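Local coordinates for protein endolysin (Escherichia coli O157 typing phage 15, PDB 7M5I) that probably hydrolyses the beta-1,4 glycosidic linkages of host peptidoglycan as a family 24 lysozyme, contributing to cell lysis and the release of phage progeny, at residues K18-L23 against K143-M148; F88-S93 against D151-S156; I37-I42 against Q62-D67; E69-A74 against I98-M103. All coordinates share one frame; numbering follows the deposited sequence.

Interaction 1: K18-L23 against K143-M148; sequences KFFEGL and KNRRRM
Arg145 lies along one face of the Phe20 ring, and this is where the contact is tight. Its CG stands 4.0 Å from the centroid of the Phe20 ring and only 12° off the ring normal, a CH-pi contact. With CG anti to the backbone N (chi1 178°) and an extended chain, Arg145 runs on past the ring until its guanidinium covers Phe20 CB, 3.7 Å from Arg145 CZ. At the ring's edge Met148 CB meets Phe20 CE1 at 3.7 Å. Met148 SD makes Met-aromatic contacts there and, obliquely, with the exposed Phe19, whose CE1 is 4.0 Å from it.

The polar side is looser. Arg145 NH1 points at Glu21 OE2 in the guanidinium plane, but the 3.4 Å between NH1 and OE2 makes the salt bridge weak, and the carboxylate is turned 76° from that plane. A water donates to Glu21 OE2 at 2.6 Å and accepts weakly from NH1, bridging the pair. Arg145 is held more firmly through NE, by Glu149 of its own helix. A glutamate at the end of the first helix, predicted to be catalytic and facing an arginine of the C-terminal lobe, is the active-site arrangement of T4-type lysozymes.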
# COMPACT_ATOMS: atom_id res chain seq x y z
N LYS A 18 6.05 -5.69 -0.90
CA LYS A 18 7.52 -5.81 -0.65
C LYS A 18 8.25 -5.11 -1.78
O LYS A 18 9.24 -4.41 -1.53
CB LYS A 18 7.94 -7.28 -0.52
CG LYS A 18 7.49 -7.98 0.74
CD LYS A 18 7.86 -9.44 0.68
CE LYS A 18 7.60 -10.22 1.94
NZ LYS A 18 7.71 -11.66 1.66
N PHE A 19 7.88 -5.40 -3.01
CA PHE A 19 8.53 -4.87 -4.23
C PHE A 19 8.46 -3.35 -4.25
O PHE A 19 9.46 -2.64 -4.50
CB PHE A 19 7.87 -5.50 -5.42
CG PHE A 19 8.40 -4.99 -6.74
CD1 PHE A 19 7.89 -3.87 -7.33
CD2 PHE A 19 9.42 -5.67 -7.37
CE1 PHE A 19 8.39 -3.41 -8.55
CE2 PHE A 19 9.92 -5.21 -8.60
CZ PHE A 19 9.43 -4.06 -9.15
N PHE A 20 7.29 -2.79 -3.93
CA PHE A 20 7.07 -1.32 -3.90
C PHE A 20 7.87 -0.63 -2.78
O PHE A 20 8.36 0.53 -2.99
CB PHE A 20 5.58 -0.98 -3.74
CG PHE A 20 4.72 -1.44 -4.88
CD1 PHE A 20 5.15 -1.37 -6.23
CD2 PHE A 20 3.43 -1.90 -4.63
CE1 PHE A 20 4.33 -1.81 -7.25
CE2 PHE A 20 2.62 -2.34 -5.66
CZ PHE A 20 3.06 -2.31 -6.97
N GLU A 21 8.07 -1.30 -1.64
CA GLU A 21 8.74 -0.69 -0.48
C GLU A 21 10.27 -0.80 -0.64
O GLU A 21 11.01 0.05 -0.04
CB GLU A 21 8.30 -1.35 0.82
CG GLU A 21 6.83 -1.11 1.17
CD GLU A 21 6.49 0.34 1.51
OE1 GLU A 21 7.40 1.12 1.87
OE2 GLU A 21 5.37 0.73 1.19
N GLY A 22 10.76 -1.86 -1.23
CA GLY A 22 12.17 -2.23 -1.17
C GLY A 22 12.51 -2.79 0.22
O GLY A 22 11.62 -2.90 1.08
N LEU A 23 13.73 -3.29 0.39
CA LEU A 23 14.15 -3.97 1.64
C LEU A 23 15.48 -3.43 2.12
O LEU A 23 16.45 -3.48 1.36
CB LEU A 23 14.30 -5.48 1.42
CG LEU A 23 14.72 -6.28 2.65
CD1 LEU A 23 13.80 -6.13 3.84
CD2 LEU A 23 14.84 -7.74 2.35
N LYS A 143 3.80 7.71 -9.54
CA LYS A 143 3.15 7.39 -10.85
C LYS A 143 3.47 5.94 -11.22
O LYS A 143 2.56 5.25 -11.73
CB LYS A 143 3.59 8.35 -11.95
CG LYS A 143 3.03 9.75 -11.83
CD LYS A 143 3.56 10.62 -12.92
CE LYS A 143 2.85 10.57 -14.23
NZ LYS A 143 3.23 11.82 -14.97
N ASN A 144 4.71 5.51 -11.03
CA ASN A 144 5.09 4.12 -11.39
C ASN A 144 4.34 3.12 -10.52
O ASN A 144 3.83 2.08 -11.03
CB ASN A 144 6.60 3.96 -11.35
CG ASN A 144 7.06 2.75 -12.13
OD1 ASN A 144 6.49 2.43 -13.19
ND2 ASN A 144 8.15 2.19 -11.64
N ARG A 145 4.30 3.36 -9.21
CA ARG A 145 3.61 2.47 -8.28
C ARG A 145 2.13 2.45 -8.64
O ARG A 145 1.57 1.32 -8.68
CB ARG A 145 3.83 2.91 -6.84
CG ARG A 145 3.08 2.04 -5.84
CD ARG A 145 3.44 2.38 -4.40
NE ARG A 145 2.70 1.55 -3.48
CZ ARG A 145 3.08 1.33 -2.24
NH1 ARG A 145 4.18 1.90 -1.76
NH2 ARG A 145 2.35 0.54 -1.46
N ARG A 146 1.53 3.60 -8.93
CA ARG A 146 0.08 3.64 -9.26
C ARG A 146 -0.19 2.82 -10.54
O ARG A 146 -1.22 2.07 -10.56
CB ARG A 146 -0.42 5.06 -9.41
CG ARG A 146 -0.43 5.87 -8.12
CD ARG A 146 -1.42 5.51 -7.07
NE ARG A 146 -0.91 4.59 -6.10
CZ ARG A 146 -0.30 4.91 -4.95
NH1 ARG A 146 0.19 3.96 -4.19
NH2 ARG A 146 -0.08 6.18 -4.62
N ARG A 147 0.64 2.97 -11.56
CA ARG A 147 0.37 2.20 -12.81
C ARG A 147 0.51 0.69 -12.52
O ARG A 147 -0.33 -0.11 -13.05
CB ARG A 147 1.12 2.72 -14.01
CG ARG A 147 2.59 2.47 -13.94
CD ARG A 147 3.01 1.32 -14.83
NE ARG A 147 4.43 1.14 -14.62
CZ ARG A 147 5.14 0.14 -15.11
NH1 ARG A 147 4.54 -0.72 -15.92
NH2 ARG A 147 6.43 0.03 -14.86
N MET A 148 1.49 0.26 -11.71
CA MET A 148 1.63 -1.18 -11.39
C MET A 148 0.45 -1.67 -10.51
O MET A 148 0.00 -2.81 -10.71
CB MET A 148 2.99 -1.42 -10.73
CG MET A 148 4.12 -1.25 -11.71
SD MET A 148 5.67 -1.75 -10.93
CE MET A 148 6.80 -1.86 -12.32
O HOH W 1 3.80 2.78 1.25

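Interaction 2: F88-S93 against D151-S156; sequences FDALVS and DIYLDS
Ala90 fits against Ile152 and Tyr153 where two helices of the C-terminal lobe of this phage lysozyme pack as an antiparallel pair. The axes of the short segments 88-93 and 151-155 approach to 7.9 Å with a signed crossing angle of -159°. The small Ala90 side chain permits this closeness: its CA lies 5.2 Å from that of Tyr153, and its CB is 3.6 Å from Tyr153 CB.

The methyl group of Ala90 thus reaches the opposing backbone as well as its side chains, for CB is also 3.7 Å from Tyr153 N. On one flank Ile152 presents CG2, the branch set anti to its backbone N, at 3.9 Å from Ala90 CB, and the same branch makes a more distant contact with Asp89 CB. On the other flank the Tyr153 ring, with CG anti to the backbone N (chi1 176°), has Ala90 CB near its plane at the edge. Leu91 CD2 meets this ring obliquely, 4.3 Å from CE2.

Farther out, polar groups fix the parts that flank this apolar seam. Asp89 OD2 is hydrogen-bonded to both Ser10 OG and Tyr158 OH, tying the helix to the chain near both termini, while OD1 is held from within the helix by Gln85 NE2. Tyr153 reaches past Leu91 to helix 107-113, where its OH is hydrogen-bonded to His112 ND1.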
# COMPACT_ATOMS: atom_id res chain seq x y z
N PHE A 88 -8.62 -6.82 -4.57
CA PHE A 88 -8.36 -6.62 -3.12
C PHE A 88 -6.87 -6.33 -2.92
O PHE A 88 -6.54 -5.32 -2.20
CB PHE A 88 -8.77 -7.84 -2.31
CG PHE A 88 -8.69 -7.59 -0.83
CD1 PHE A 88 -9.63 -6.79 -0.18
CD2 PHE A 88 -7.67 -8.14 -0.08
CE1 PHE A 88 -9.59 -6.59 1.19
CE2 PHE A 88 -7.63 -7.94 1.30
CZ PHE A 88 -8.58 -7.15 1.92
N ASP A 89 -5.99 -7.12 -3.50
CA ASP A 89 -4.53 -6.91 -3.34
C ASP A 89 -4.15 -5.48 -3.75
O ASP A 89 -3.35 -4.79 -3.00
CB ASP A 89 -3.70 -7.92 -4.10
CG ASP A 89 -3.75 -9.34 -3.59
OD1 ASP A 89 -4.13 -9.57 -2.41
OD2 ASP A 89 -3.38 -10.25 -4.42
N ALA A 90 -4.62 -5.03 -4.90
CA ALA A 90 -4.32 -3.69 -5.42
C ALA A 90 -4.84 -2.61 -4.49
O ALA A 90 -4.12 -1.62 -4.19
CB ALA A 90 -4.83 -3.51 -6.81
N LEU A 91 -6.09 -2.73 -4.03
CA LEU A 91 -6.69 -1.72 -3.13
C LEU A 91 -5.92 -1.69 -1.81
O LEU A 91 -5.67 -0.59 -1.33
CB LEU A 91 -8.17 -2.07 -2.89
CG LEU A 91 -9.04 -1.94 -4.14
CD1 LEU A 91 -10.41 -2.55 -3.84
CD2 LEU A 91 -9.21 -0.51 -4.60
N VAL A 92 -5.48 -2.82 -1.31
CA VAL A 92 -4.70 -2.83 -0.02
C VAL A 92 -3.33 -2.19 -0.27
O VAL A 92 -2.97 -1.29 0.49
CB VAL A 92 -4.55 -4.25 0.55
CG1 VAL A 92 -3.56 -4.30 1.72
CG2 VAL A 92 -5.90 -4.76 1.03
N SER A 93 -2.64 -2.57 -1.35
CA SER A 93 -1.33 -1.92 -1.70
C SER A 93 -1.48 -0.38 -1.74
O SER A 93 -0.66 0.35 -1.13
CB SER A 93 -0.78 -2.46 -2.96
OG SER A 93 0.48 -1.86 -3.24
N ASP A 151 -2.43 -2.25 -12.86
CA ASP A 151 -2.23 -3.53 -13.58
C ASP A 151 -2.68 -4.72 -12.70
O ASP A 151 -3.27 -5.71 -13.24
CB ASP A 151 -0.79 -3.69 -14.05
CG ASP A 151 -0.37 -2.76 -15.18
OD1 ASP A 151 -1.27 -2.29 -15.90
OD2 ASP A 151 0.86 -2.50 -15.32
N ILE A 152 -2.39 -4.69 -11.40
CA ILE A 152 -2.86 -5.79 -10.50
C ILE A 152 -4.39 -5.76 -10.52
O ILE A 152 -5.00 -6.80 -10.72
CB ILE A 152 -2.32 -5.62 -9.06
CG1 ILE A 152 -0.79 -5.70 -9.02
CG2 ILE A 152 -2.95 -6.63 -8.13
CD1 ILE A 152 -0.19 -5.32 -7.68
N TYR A 153 -4.97 -4.58 -10.30
CA TYR A 153 -6.43 -4.41 -10.07
C TYR A 153 -7.17 -4.93 -11.32
O TYR A 153 -8.18 -5.70 -11.19
CB TYR A 153 -6.75 -2.94 -9.78
CG TYR A 153 -8.23 -2.68 -9.62
CD1 TYR A 153 -9.00 -2.39 -10.74
CD2 TYR A 153 -8.86 -2.77 -8.39
CE1 TYR A 153 -10.36 -2.19 -10.62
CE2 TYR A 153 -10.22 -2.59 -8.26
CZ TYR A 153 -10.99 -2.31 -9.38
OH TYR A 153 -12.36 -2.07 -9.29
N LEU A 154 -6.77 -4.48 -12.51
CA LEU A 154 -7.54 -4.80 -13.76
C LEU A 154 -7.18 -6.15 -14.31
O LEU A 154 -8.12 -6.87 -14.73
CB LEU A 154 -7.23 -3.76 -14.83
CG LEU A 154 -7.85 -2.39 -14.62
CD1 LEU A 154 -7.27 -1.42 -15.66
CD2 LEU A 154 -9.38 -2.49 -14.68
N ASP A 155 -5.90 -6.47 -14.41
CA ASP A 155 -5.40 -7.60 -15.22
C ASP A 155 -4.79 -8.73 -14.38
O ASP A 155 -4.38 -9.70 -14.99
CB ASP A 155 -4.36 -7.11 -16.24
CG ASP A 155 -4.88 -6.02 -17.16
OD1 ASP A 155 -6.08 -5.99 -17.48
OD2 ASP A 155 -4.06 -5.16 -17.53
N SER A 156 -4.71 -8.61 -13.05
CA SER A 156 -4.05 -9.61 -12.20
C SER A 156 -2.59 -9.80 -12.65
O SER A 156 -2.05 -10.91 -12.63
CB SER A 156 -4.91 -10.92 -12.18
OG SER A 156 -4.52 -11.68 -11.03

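Interaction 3: I37-I42 against Q62-D67; sequences IGYGTI and QYLLAD
Thr41 and Asp67 supply the direct polar link between the end of the beta-hairpin and the long helix 57-78. Thr41 OG1 donates to Asp67 OD2 over 2.8 Å, meeting that oxygen on its syn side and 16° out of the carboxylate plane. Asp67 CG sits beside its own backbone N (chi1 -74°), which carries the carboxylate across to the loop. Its second oxygen works through water: the water donates to OD1 at 2.9 Å and accepts from Ile42 N at 3.0 Å. One carboxylate therefore engages two successive residues, Thr41 directly through its side chain and Ile42 through a water on its backbone N.

Van der Waals contacts lie alongside. Tyr63 CB packs against Thr41, 3.8 Å from Thr41 OG1 and 4.0 Å from its methyl CG2. The next residue, Leu64, divides its branches: CD2 lies 4.0 Å from Tyr39 CB, approaching the tyrosine ring obliquely, while CD1 rests 3.8 Å from Tyr39 O. The Tyr39 and Leu64 side chains cross at about a right angle.

Backbone bonds give the loop its shape. Ile37 and Thr41 exchange N-H...O bonds in both directions, folding the chain tightly through Gly38 and Gly40, both of positive phi, so that Tyr39 and Thr41 both face the helix. Tyr39 also packs on Lys18 and Leu23, next to the predicted catalytic Glu21. With a hydroxyl and a water both donating to it, Asp67 is probably ionised, and the hairpin lobe is fastened here by a directional polar link as well as by apolar packing.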
# COMPACT_ATOMS: atom_id res chain seq x y z
N ILE A 37 13.22 0.67 8.49
CA ILE A 37 13.92 -0.63 8.38
C ILE A 37 13.00 -1.63 7.67
O ILE A 37 11.78 -1.45 7.60
CB ILE A 37 14.39 -1.15 9.75
CG1 ILE A 37 15.57 -2.13 9.65
CG2 ILE A 37 13.21 -1.75 10.53
CD1 ILE A 37 16.26 -2.44 10.96
N GLY A 38 13.58 -2.71 7.15
CA GLY A 38 12.80 -3.78 6.53
C GLY A 38 12.12 -3.28 5.26
O GLY A 38 12.74 -2.54 4.44
N TYR A 39 10.85 -3.63 5.09
CA TYR A 39 10.01 -3.21 3.95
C TYR A 39 9.25 -1.94 4.30
O TYR A 39 7.98 -1.97 4.35
CB TYR A 39 9.06 -4.33 3.54
CG TYR A 39 9.73 -5.63 3.17
CD1 TYR A 39 10.33 -5.79 1.90
CD2 TYR A 39 9.71 -6.72 4.00
CE1 TYR A 39 10.87 -7.00 1.52
CE2 TYR A 39 10.31 -7.93 3.66
CZ TYR A 39 10.88 -8.08 2.39
OH TYR A 39 11.48 -9.25 1.97
N GLY A 40 9.98 -0.87 4.59
CA GLY A 40 9.37 0.45 4.85
C GLY A 40 8.73 0.58 6.24
O GLY A 40 7.91 1.47 6.47
N THR A 41 9.15 -0.24 7.15
CA THR A 41 8.65 -0.26 8.52
C THR A 41 9.22 0.93 9.29
O THR A 41 10.45 1.11 9.29
CB THR A 41 9.01 -1.57 9.23
OG1 THR A 41 8.36 -2.62 8.52
CG2 THR A 41 8.58 -1.61 10.70
N ILE A 42 8.37 1.68 10.01
CA ILE A 42 8.84 2.77 10.91
C ILE A 42 8.40 2.52 12.37
O ILE A 42 8.85 3.30 13.23
CB ILE A 42 8.40 4.16 10.42
CG1 ILE A 42 6.88 4.36 10.53
CG2 ILE A 42 8.97 4.40 9.03
CD1 ILE A 42 6.44 5.79 10.19
N GLN A 62 7.81 -10.32 9.02
CA GLN A 62 6.94 -10.31 10.24
C GLN A 62 6.42 -8.88 10.48
O GLN A 62 5.19 -8.70 10.74
CB GLN A 62 7.69 -10.94 11.42
CG GLN A 62 7.09 -10.70 12.80
CD GLN A 62 8.01 -11.13 13.93
OE1 GLN A 62 8.90 -11.98 13.76
NE2 GLN A 62 7.81 -10.56 15.13
N TYR A 63 7.31 -7.88 10.41
CA TYR A 63 6.93 -6.49 10.72
C TYR A 63 5.99 -5.98 9.64
O TYR A 63 5.07 -5.21 9.97
CB TYR A 63 8.18 -5.61 10.87
CG TYR A 63 9.14 -6.07 11.93
CD1 TYR A 63 8.71 -6.76 13.04
CD2 TYR A 63 10.48 -5.81 11.80
CE1 TYR A 63 9.61 -7.24 13.99
CE2 TYR A 63 11.39 -6.26 12.74
CZ TYR A 63 10.95 -6.93 13.85
OH TYR A 63 11.82 -7.36 14.81
N LEU A 64 6.21 -6.34 8.40
CA LEU A 64 5.36 -5.85 7.27
C LEU A 64 3.96 -6.47 7.45
O LEU A 64 2.94 -5.71 7.33
CB LEU A 64 5.95 -6.22 5.92
CG LEU A 64 5.08 -5.84 4.71
CD1 LEU A 64 4.96 -4.33 4.60
CD2 LEU A 64 5.65 -6.45 3.44
N LEU A 65 3.87 -7.75 7.76
CA LEU A 65 2.57 -8.42 8.03
C LEU A 65 1.82 -7.69 9.15
O LEU A 65 0.59 -7.48 8.99
CB LEU A 65 2.77 -9.89 8.37
CG LEU A 65 3.16 -10.79 7.19
CD1 LEU A 65 3.53 -12.17 7.68
CD2 LEU A 65 2.05 -10.83 6.16
N ALA A 66 2.51 -7.30 10.21
CA ALA A 66 1.87 -6.64 11.37
C ALA A 66 1.41 -5.24 10.91
O ALA A 66 0.28 -4.87 11.25
CB ALA A 66 2.81 -6.54 12.52
N ASP A 67 2.25 -4.53 10.14
CA ASP A 67 2.01 -3.17 9.61
C ASP A 67 0.72 -3.17 8.75
O ASP A 67 -0.05 -2.17 8.82
CB ASP A 67 3.12 -2.68 8.68
CG ASP A 67 4.47 -2.26 9.27
OD1 ASP A 67 4.47 -1.96 10.50
OD2 ASP A 67 5.55 -2.28 8.45
O HOH W 2 5.56 0.75 10.58

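Interaction 4: E69-A74 against I98-M103; sequences EKFVAA and IGITAM
The backbones come nearest at Ala74 and Ile100, whose CA atoms are 6.5 Å apart, where a new helix starts from Gly99 at its N-cap and faces a helix kinked at residues 70 and 71, where neither backbone N makes the usual helical hydrogen bond. Gly99, with phi 93°, turns the chain between helices 85-98 and 100-104 and puts Ile100 straight against the opposite segment.

Ile100 is the central side chain. Its CG1 lies 3.8 Å from Ala74 CB, and the CG2 branch is equally close to that methyl. The end of the chain, CD1, reaches the helix backbone at Lys70 O (3.8 Å), and the aliphatic CE of Lys70 passes 4.1 Å from the same CD1 on the exposed side. Phe71 brings CD2 to 3.8 Å from Ile100 CG1, which comes at the ring obliquely, whereas Gly99 CA lies at the ring edge. Met103 folds back at chi2 (-83°) and again at chi3 (-68°), which brings its CE methyl to 3.6 Å from Ala74 O. All of these are apolar or van der Waals contacts.

Helix 85-98 closes the flank of the contact: Tyr96 meets the Phe71 ring edge-to-face, and Thr95 touches both Phe71 and Met103. Helix 107-113 backs Met103 through Phe108 and Ile109, so the short helix 100-104 is wedged between the long interlobe helix 57-78 and helices 85-98 and 107-113.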
# COMPACT_ATOMS: atom_id res chain seq x y z
N GLU A 69 -1.93 -5.09 8.55
CA GLU A 69 -3.16 -5.71 9.12
C GLU A 69 -4.31 -4.70 9.17
O GLU A 69 -5.43 -5.03 8.71
CB GLU A 69 -2.82 -6.35 10.46
CG GLU A 69 -3.75 -7.46 10.86
CD GLU A 69 -3.50 -7.94 12.29
OE1 GLU A 69 -2.37 -7.72 12.81
OE2 GLU A 69 -4.45 -8.47 12.90
N LYS A 70 -4.06 -3.48 9.66
CA LYS A 70 -5.15 -2.49 9.83
C LYS A 70 -5.62 -2.01 8.46
O LYS A 70 -6.78 -1.53 8.38
CB LYS A 70 -4.74 -1.35 10.77
CG LYS A 70 -3.65 -0.44 10.23
CD LYS A 70 -3.28 0.73 11.18
CE LYS A 70 -2.86 1.93 10.37
NZ LYS A 70 -2.40 3.08 11.18
N PHE A 71 -4.79 -2.07 7.43
CA PHE A 71 -5.10 -1.65 6.05
C PHE A 71 -5.95 -2.69 5.34
O PHE A 71 -6.93 -2.29 4.65
CB PHE A 71 -3.83 -1.29 5.26
CG PHE A 71 -3.09 -0.13 5.89
CD1 PHE A 71 -2.17 -0.35 6.90
CD2 PHE A 71 -3.34 1.18 5.53
CE1 PHE A 71 -1.46 0.70 7.47
CE2 PHE A 71 -2.64 2.23 6.09
CZ PHE A 71 -1.70 1.99 7.07
N VAL A 72 -5.63 -3.95 5.53
CA VAL A 72 -6.49 -5.09 5.11
C VAL A 72 -7.89 -4.91 5.75
O VAL A 72 -8.93 -5.00 5.02
CB VAL A 72 -5.84 -6.43 5.50
CG1 VAL A 72 -6.77 -7.59 5.26
CG2 VAL A 72 -4.51 -6.63 4.76
N ALA A 73 -7.94 -4.64 7.06
CA ALA A 73 -9.21 -4.50 7.79
C ALA A 73 -10.00 -3.35 7.15
O ALA A 73 -11.22 -3.50 6.90
CB ALA A 73 -9.00 -4.29 9.28
N ALA A 74 -9.36 -2.22 6.92
CA ALA A 74 -10.03 -1.01 6.42
C ALA A 74 -10.57 -1.27 5.01
O ALA A 74 -11.66 -0.74 4.66
CB ALA A 74 -9.08 0.18 6.44
N ILE A 98 -1.44 5.46 0.69
CA ILE A 98 -2.14 6.76 0.80
C ILE A 98 -2.80 6.93 2.19
O ILE A 98 -3.08 8.08 2.56
CB ILE A 98 -3.13 7.02 -0.33
CG1 ILE A 98 -4.37 6.12 -0.23
CG2 ILE A 98 -2.43 6.92 -1.67
CD1 ILE A 98 -5.43 6.43 -1.21
N GLY A 99 -2.99 5.84 2.91
CA GLY A 99 -3.63 5.79 4.23
C GLY A 99 -5.13 5.51 4.15
O GLY A 99 -5.76 5.73 3.08
N ILE A 100 -5.68 5.22 5.30
CA ILE A 100 -7.07 4.72 5.46
C ILE A 100 -8.05 5.83 5.10
O ILE A 100 -8.95 5.58 4.29
CB ILE A 100 -7.27 4.14 6.87
CG1 ILE A 100 -6.44 2.86 7.05
CG2 ILE A 100 -8.75 3.89 7.11
CD1 ILE A 100 -6.50 2.26 8.43
N THR A 101 -7.95 7.02 5.72
CA THR A 101 -8.90 8.12 5.46
C THR A 101 -8.94 8.48 3.98
O THR A 101 -10.08 8.68 3.46
CB THR A 101 -8.63 9.36 6.32
OG1 THR A 101 -8.93 8.94 7.65
CG2 THR A 101 -9.52 10.51 5.92
N ALA A 102 -7.79 8.51 3.30
CA ALA A 102 -7.74 8.94 1.89
C ALA A 102 -8.51 7.90 1.06
O ALA A 102 -9.24 8.29 0.14
CB ALA A 102 -6.29 9.01 1.45
N MET A 103 -8.26 6.62 1.33
CA MET A 103 -8.96 5.52 0.60
C MET A 103 -10.46 5.63 0.87
O MET A 103 -11.25 5.53 -0.09
CB MET A 103 -8.43 4.16 1.05
CG MET A 103 -9.19 2.97 0.46
SD MET A 103 -10.70 2.53 1.36
CE MET A 103 -10.04 1.92 2.89

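Overall arrangement
Interaction 2 is the fully buried contact of the four, and it is apolar at its centre; interaction 1 lies at the surface and mixes aromatic packing with a weak, water-bridged salt bridge. The two share helix 140-155 and touch where Phe20 and Arg145 reach Ser93. Interactions 3 and 4, both partly buried, occupy successive lengths of helix 57-78: the earlier one holds the hairpin with a carboxylate, the later one packs a short helix largely by aliphatic and aromatic groups. Interactions 1 and 3 meet at Tyr39, beside the predicted catalytic glutamate. Direct polar links cross both, whereas interactions 2 and 4, joined through Val72, Phe88 and Val92 in the helical region, are held by packing.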